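SVS_variant_AS1 (Streptomyces sp. CWA1, PDB 6TJA) probably catalyses the class I cyclisation of geranylgeranyl diphosphate to spiroviolene, as an engineered ancestral form of spiroviolene synthase. Local coordinates at residues L17-H22 and G301-A306; A224-D229 and Q244-V249; T266-R271 and S342-A347. One frame throughout, in Å; residues are numbered along the deposited sequence.

Interaction 1 of 3, residues L17-H22 and G301-A306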
# COMPACT_ATOMS: atom_id res chain seq x y z
N LEU A 17 -11.29 -14.44 24.51
CA LEU A 17 -10.95 -15.10 23.29
C LEU A 17 -10.03 -16.28 23.55
O LEU A 17 -9.41 -16.39 24.56
CB LEU A 17 -10.30 -14.10 22.35
CG LEU A 17 -11.06 -13.29 21.31
CD1 LEU A 17 -12.40 -12.83 21.76
CD2 LEU A 17 -10.29 -12.09 20.85
N GLU A 18 -9.95 -17.16 22.60
CA GLU A 18 -9.14 -18.36 22.67
C GLU A 18 -7.65 -18.13 22.79
O GLU A 18 -7.03 -17.59 21.93
CB GLU A 18 -9.43 -19.23 21.46
CG GLU A 18 -10.87 -19.60 21.26
CD GLU A 18 -11.74 -18.47 20.78
OE1 GLU A 18 -11.39 -17.78 19.86
OE2 GLU A 18 -12.80 -18.30 21.33
N SER A 19 -7.08 -18.56 23.88
CA SER A 19 -5.62 -18.45 24.11
C SER A 19 -5.00 -19.80 23.75
O SER A 19 -5.36 -20.79 24.37
CB SER A 19 -5.31 -18.04 25.50
OG SER A 19 -3.92 -18.14 25.70
N ALA A 20 -4.08 -19.85 22.79
CA ALA A 20 -3.38 -21.10 22.45
C ALA A 20 -2.03 -20.77 21.84
O ALA A 20 -1.88 -19.67 21.25
CB ALA A 20 -4.21 -21.95 21.50
N ILE A 21 -1.10 -21.72 21.94
CA ILE A 21 0.28 -21.54 21.43
C ILE A 21 0.73 -22.80 20.70
O ILE A 21 0.35 -23.92 21.11
CB ILE A 21 1.19 -21.12 22.58
CG1 ILE A 21 2.56 -20.68 22.04
CG2 ILE A 21 1.25 -22.18 23.69
CD1 ILE A 21 3.25 -19.68 22.95
N HIS A 22 1.49 -22.62 19.62
CA HIS A 22 1.94 -23.74 18.76
C HIS A 22 2.72 -24.75 19.61
O HIS A 22 3.60 -24.37 20.37
CB HIS A 22 2.75 -23.20 17.60
CG HIS A 22 2.86 -24.18 16.49
ND1 HIS A 22 3.65 -25.29 16.59
CD2 HIS A 22 2.28 -24.24 15.27
CE1 HIS A 22 3.58 -25.99 15.48
NE2 HIS A 22 2.70 -25.39 14.66
N GLY A 301 -4.87 -14.02 17.50
CA GLY A 301 -4.00 -12.84 17.41
C GLY A 301 -4.34 -11.79 18.46
O GLY A 301 -3.45 -11.42 19.17
N ILE A 302 -5.61 -11.36 18.58
CA ILE A 302 -6.05 -10.33 19.55
C ILE A 302 -5.63 -10.79 20.95
O ILE A 302 -4.92 -10.06 21.63
CB ILE A 302 -7.56 -10.06 19.49
CG1 ILE A 302 -8.00 -9.44 18.16
CG2 ILE A 302 -8.01 -9.20 20.67
CD1 ILE A 302 -9.50 -9.43 17.96
N ARG A 303 -6.06 -11.99 21.34
CA ARG A 303 -5.74 -12.61 22.65
C ARG A 303 -4.23 -12.77 22.83
O ARG A 303 -3.71 -12.39 23.90
CB ARG A 303 -6.40 -14.00 22.75
CG ARG A 303 -6.16 -14.71 24.08
CD ARG A 303 -6.36 -13.83 25.30
NE ARG A 303 -6.07 -14.67 26.44
CZ ARG A 303 -6.93 -14.98 27.41
NH1 ARG A 303 -8.14 -14.44 27.45
NH2 ARG A 303 -6.55 -15.80 28.36
N GLY A 304 -3.55 -13.33 21.84
CA GLY A 304 -2.10 -13.58 21.89
C GLY A 304 -1.32 -12.28 22.03
O GLY A 304 -0.38 -12.21 22.86
N ASN A 305 -1.66 -11.27 21.22
CA ASN A 305 -1.09 -9.92 21.40
C ASN A 305 -1.26 -9.46 22.85
O ASN A 305 -0.26 -9.01 23.47
CB ASN A 305 -1.75 -8.91 20.48
CG ASN A 305 -1.15 -7.54 20.67
OD1 ASN A 305 -0.04 -7.30 20.19
ND2 ASN A 305 -1.85 -6.68 21.38
N ALA A 306 -2.46 -9.54 23.41
CA ALA A 306 -2.72 -9.06 24.79
C ALA A 306 -1.89 -9.89 25.79
O ALA A 306 -1.25 -9.30 26.69
CB ALA A 306 -4.19 -9.11 25.09
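The flat guanidinium of R303 meets the loop 17-22 at two places. Over one of its faces lies the backbone O of L17, with NH1 of R303 3.7 Å from it. S19 comes in obliquely, with its CB 3.6 Å from NE of R303. Neither approach is a hydrogen bond. The N-H groups of R303 are used elsewhere: NE in a salt bridge with E307, NH1 to O of C15. W332 adds a cation-pi contact. OG of S19 is also bonded to E307, so S19 and R303 share this carboxylate.

The R303 side chain leaves the helix with CG anti to the backbone N (chi1 -179°). It then bends at the next bond (chi2 46°), and the guanidinium is carried across the loop, past L17 O and S19 CB. The bend leaves CG of R303 3.7 Å from O of L17 and equally close to O of E18.

The contact joins the N-terminal loop before helix 25-38 to helix 289-309, the last modelled helix of this all-helical class I terpene synthase fold. Its apolar part is the L17 side chain. One methyl, CD2 of L17, does the touching and sits 3.7 Å from CB of I302. The same methyl lies 3.7 Å from CG2 of I302, so it rests against the base of that branched side chain. Lower down, CB of L17 is 3.9 Å from CB of R303. L277 and F276 of helix 258-283 pack on L17 and I302 respectively. E18 turns its carboxylate to a salt bridge with R299, one helical turn before R303.

Interaction 2 of 3, residues A224-D229 and Q244-V249; sequences AALDND and QNIYSV
OD2 of D229 is gripped by two donors. The backbone N of I246 binds it at 2.9 Å, with an N-H...O angle of 149°, and Y178 OH is its second partner. CG of D229 lies anti to the carbonyl carbon (chi1 -74°), which carries OD2 to the N-H of I246. The amide meets OD2 from above the carboxylate plane, 39° out of it. The other oxygen, OD1, forms a salt bridge with R182. N245 is the N-cap of helix 246-254: its OD1 accepts from S248 N at 3.0 Å, and its ND2 is bonded to D243.

I246 places CG2 over the centre of the Y247 ring, 3.6 Å above its plane. At the ring edge, in plane, CE2 of Y247 comes 3.4 Å from the backbone O of D229. A water joins the far end of the ring to helix 211-231. It donates to O of L226 at 2.6 Å and lies 3.0 Å from OH of Y247. CD2 of L226 packs on CB of I246, the side chains crossing at about a right angle.

N228, D229 and S232 fit the NSE motif that binds metal in this family, and R182 probably matches the family's diphosphate-sensing arginine. The contact ties helix 211-231 to the start of helix 246-254, with helix 175-185 supplying Y178 and R182 and helix 258-283 packing on L226, I246 and Y247.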
# COMPACT_ATOMS: atom_id res chain seq x y z
N ALA A 224 -5.56 -4.76 19.02
CA ALA A 224 -4.14 -5.12 19.23
C ALA A 224 -3.30 -3.85 19.40
O ALA A 224 -2.40 -3.84 20.26
CB ALA A 224 -3.59 -5.94 18.08
N ALA A 225 -3.53 -2.85 18.55
CA ALA A 225 -2.86 -1.53 18.62
C ALA A 225 -3.11 -0.88 19.99
O ALA A 225 -2.19 -0.37 20.58
CB ALA A 225 -3.37 -0.63 17.52
N LEU A 226 -4.35 -0.84 20.44
CA LEU A 226 -4.73 -0.14 21.70
C LEU A 226 -4.26 -0.99 22.89
O LEU A 226 -3.91 -0.43 23.93
CB LEU A 226 -6.24 0.07 21.70
CG LEU A 226 -6.79 1.06 20.68
CD1 LEU A 226 -8.30 1.14 20.81
CD2 LEU A 226 -6.19 2.44 20.85
N ASP A 227 -4.24 -2.32 22.74
CA ASP A 227 -3.58 -3.20 23.75
C ASP A 227 -2.09 -2.85 23.77
O ASP A 227 -1.55 -2.73 24.87
CB ASP A 227 -3.95 -4.67 23.53
CG ASP A 227 -5.39 -4.96 23.92
OD1 ASP A 227 -6.04 -4.04 24.48
OD2 ASP A 227 -5.88 -6.05 23.63
N ASN A 228 -1.45 -2.60 22.62
CA ASN A 228 -0.02 -2.19 22.60
C ASN A 228 0.13 -0.80 23.25
O ASN A 228 1.09 -0.64 24.01
CB ASN A 228 0.62 -2.34 21.22
CG ASN A 228 0.82 -3.80 20.82
OD1 ASN A 228 0.98 -4.65 21.69
ND2 ASN A 228 0.77 -4.10 19.53
N ASP A 229 -0.78 0.17 23.06
CA ASP A 229 -0.64 1.48 23.74
C ASP A 229 -0.69 1.27 25.27
O ASP A 229 -0.03 2.02 26.00
CB ASP A 229 -1.71 2.49 23.32
CG ASP A 229 -1.52 3.10 21.95
OD1 ASP A 229 -0.59 2.67 21.24
OD2 ASP A 229 -2.30 4.04 21.63
N GLN A 244 2.83 10.05 20.87
CA GLN A 244 1.52 9.85 20.20
C GLN A 244 1.01 8.48 20.63
O GLN A 244 1.55 7.49 20.16
CB GLN A 244 1.64 9.98 18.68
CG GLN A 244 1.99 11.39 18.20
CD GLN A 244 2.19 11.33 16.71
OE1 GLN A 244 1.25 11.15 15.95
NE2 GLN A 244 3.44 11.35 16.29
N ASN A 245 0.10 8.44 21.60
CA ASN A 245 -0.57 7.21 22.08
C ASN A 245 -1.98 7.65 22.47
O ASN A 245 -2.20 8.87 22.57
CB ASN A 245 0.22 6.52 23.20
CG ASN A 245 0.40 7.39 24.43
OD1 ASN A 245 -0.57 7.73 25.10
ND2 ASN A 245 1.62 7.79 24.72
N ILE A 246 -2.89 6.71 22.68
CA ILE A 246 -4.34 7.02 22.94
C ILE A 246 -4.46 7.94 24.16
O ILE A 246 -5.29 8.90 24.13
CB ILE A 246 -5.14 5.71 23.11
CG1 ILE A 246 -6.63 6.01 23.20
CG2 ILE A 246 -4.64 4.89 24.29
CD1 ILE A 246 -7.19 6.71 21.98
N TYR A 247 -3.63 7.70 25.17
CA TYR A 247 -3.66 8.45 26.45
C TYR A 247 -3.31 9.92 26.20
O TYR A 247 -4.12 10.77 26.57
CB TYR A 247 -2.78 7.76 27.49
CG TYR A 247 -3.11 6.30 27.62
CD1 TYR A 247 -4.31 5.87 28.15
CD2 TYR A 247 -2.27 5.35 27.10
CE1 TYR A 247 -4.61 4.53 28.26
CE2 TYR A 247 -2.56 4.01 27.17
CZ TYR A 247 -3.72 3.59 27.77
OH TYR A 247 -3.99 2.25 27.79
N SER A 248 -2.20 10.22 25.52
CA SER A 248 -1.78 11.62 25.25
C SER A 248 -2.84 12.29 24.38
O SER A 248 -3.03 13.50 24.55
CB SER A 248 -0.42 11.74 24.59
OG SER A 248 0.56 10.93 25.22
N VAL A 249 -3.47 11.54 23.47
CA VAL A 249 -4.48 12.11 22.53
C VAL A 249 -5.70 12.56 23.34
O VAL A 249 -6.14 13.70 23.13
CB VAL A 249 -4.88 11.13 21.40
CG1 VAL A 249 -6.12 11.63 20.67
CG2 VAL A 249 -3.75 10.89 20.40
O HOH W 1 -5.39 1.29 25.27

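Interaction 3 of 3, residues T266-R271 and S342-A347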
# COMPACT_ATOMS: atom_id res chain seq x y z
N THR A 266 -10.01 2.52 27.80
CA THR A 266 -10.44 1.12 28.03
C THR A 266 -11.86 0.99 27.48
O THR A 266 -12.17 -0.07 26.83
CB THR A 266 -10.29 0.74 29.51
OG1 THR A 266 -8.90 0.91 29.74
CG2 THR A 266 -10.75 -0.68 29.82
N LYS A 267 -12.65 2.02 27.69
CA LYS A 267 -14.00 2.07 27.23
C LYS A 267 -14.11 1.96 25.72
O LYS A 267 -14.78 1.13 25.22
CB LYS A 267 -14.69 3.30 27.74
CG LYS A 267 -15.29 3.14 29.10
CD LYS A 267 -16.01 4.40 29.51
CE LYS A 267 -15.90 4.64 30.98
NZ LYS A 267 -17.23 4.89 31.55
N LEU A 268 -13.43 2.82 25.01
CA LEU A 268 -13.51 2.77 23.59
C LEU A 268 -12.91 1.50 22.96
O LEU A 268 -13.41 1.03 22.00
CB LEU A 268 -13.05 4.07 22.96
CG LEU A 268 -11.62 4.47 23.11
CD1 LEU A 268 -10.77 3.70 22.14
CD2 LEU A 268 -11.50 5.95 22.90
N ARG A 269 -11.88 0.95 23.56
CA ARG A 269 -11.18 -0.28 23.09
C ARG A 269 -12.15 -1.45 23.26
O ARG A 269 -12.32 -2.24 22.31
CB ARG A 269 -9.85 -0.42 23.85
CG ARG A 269 -9.07 -1.71 23.59
CD ARG A 269 -9.56 -2.80 24.50
NE ARG A 269 -8.82 -4.05 24.40
CZ ARG A 269 -9.30 -5.22 24.81
NH1 ARG A 269 -10.52 -5.30 25.32
NH2 ARG A 269 -8.56 -6.31 24.69
N ASP A 270 -12.81 -1.50 24.41
CA ASP A 270 -13.81 -2.54 24.74
C ASP A 270 -15.01 -2.43 23.79
O ASP A 270 -15.50 -3.46 23.32
CB ASP A 270 -14.21 -2.43 26.21
CG ASP A 270 -13.18 -2.95 27.20
OD1 ASP A 270 -12.11 -3.44 26.78
OD2 ASP A 270 -13.45 -2.82 28.39
N ARG A 271 -15.44 -1.22 23.46
CA ARG A 271 -16.55 -1.03 22.50
C ARG A 271 -16.15 -1.67 21.16
O ARG A 271 -16.98 -2.37 20.57
CB ARG A 271 -16.90 0.46 22.42
CG ARG A 271 -17.93 0.75 21.34
CD ARG A 271 -18.25 2.21 21.11
NE ARG A 271 -18.60 2.96 22.31
CZ ARG A 271 -19.48 3.96 22.34
NH1 ARG A 271 -20.19 4.25 21.28
NH2 ARG A 271 -19.69 4.62 23.45
N SER A 342 -22.99 1.23 19.21
CA SER A 342 -22.93 2.13 18.09
C SER A 342 -21.51 2.59 17.84
O SER A 342 -20.66 2.37 18.66
CB SER A 342 -23.84 3.30 18.34
OG SER A 342 -23.75 3.74 19.65
N PRO A 343 -21.29 3.32 16.77
CA PRO A 343 -19.97 3.87 16.54
C PRO A 343 -19.48 4.79 17.66
O PRO A 343 -20.20 5.46 18.34
CB PRO A 343 -20.18 4.68 15.28
CG PRO A 343 -21.20 3.97 14.56
CD PRO A 343 -22.14 3.48 15.60
N LEU A 344 -18.19 4.79 17.81
CA LEU A 344 -17.52 5.62 18.75
C LEU A 344 -17.60 7.10 18.43
O LEU A 344 -17.31 7.50 17.35
CB LEU A 344 -16.04 5.27 18.70
CG LEU A 344 -15.36 4.70 19.90
CD1 LEU A 344 -13.98 4.20 19.52
CD2 LEU A 344 -15.28 5.81 20.91
N PRO A 345 -18.04 7.91 19.40
CA PRO A 345 -18.02 9.35 19.26
C PRO A 345 -16.65 9.91 18.87
O PRO A 345 -15.65 9.53 19.46
CB PRO A 345 -18.35 9.86 20.67
CG PRO A 345 -19.18 8.76 21.25
CD PRO A 345 -18.59 7.48 20.69
N GLY A 346 -16.65 10.79 17.87
CA GLY A 346 -15.48 11.57 17.48
C GLY A 346 -14.54 10.81 16.57
O GLY A 346 -13.46 11.32 16.35
N ALA A 347 -14.92 9.64 16.05
CA ALA A 347 -14.07 8.82 15.15
C ALA A 347 -14.90 8.35 13.95
O ALA A 347 -15.10 7.15 13.75
CB ALA A 347 -13.47 7.71 15.96
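R271 and L344 cross obliquely, and so do L268 and L344. The L344 side chain reaches both helix residues. Its CD2 lies 3.5 Å from CB of L268, a tight carbon contact, and its CG is 4.0 Å from CD of R271.

R271 runs out extended from the helix and bends only near its end (chi3 -51°). This brings NH1 to the loop backbone. NH1 donates to O of S342 at 3.3 Å, with an N-H...O angle of 158°. That oxygen lies at the guanidinium edge, near its plane, while NH1 stands well above the S342 carbonyl plane, 56° out of it. P345 packs over one face, its CD 3.7 Å from NH1 of R271. NH2 forms a salt bridge with D338, a few residues before this loop. A leucine in place of R271 would probably leave D338 without its charged mate, O of S342 without this donor and P345 without the flat group it packs on.

From L344 to A347 the chain makes a type II beta turn, with G346 at positive phi. The contact lays this C-terminal loop against helix 258-283, with A347 reaching helix 175-185, in the all-alpha class I terpene synthase fold.

Overall arrangement
The chain visits the segments in the order 17-22, 224-229, 244-249, 266-271, 301-306, 342-347. Interaction 2 falls within the span bridged by interaction 1, and interaction 3 alternates with interaction 1. Interactions 2 and 3 have centres about 13 Å apart and meet directly: D227 of helix 211-231 pairs with R269 of helix 258-283 in a salt bridge. Interactions 1 and 2 have centres about 19 Å apart but touch where N305 and A306 pack on helix 211-231. Interactions 1 and 3, about 22 Å between centres, do not touch. Interactions 1 and 3 thus bring the N- and C-terminal loops onto helices 289-309 and 258-283, consecutive in the chain and packed beside helix 211-231, the probable metal-binding helix.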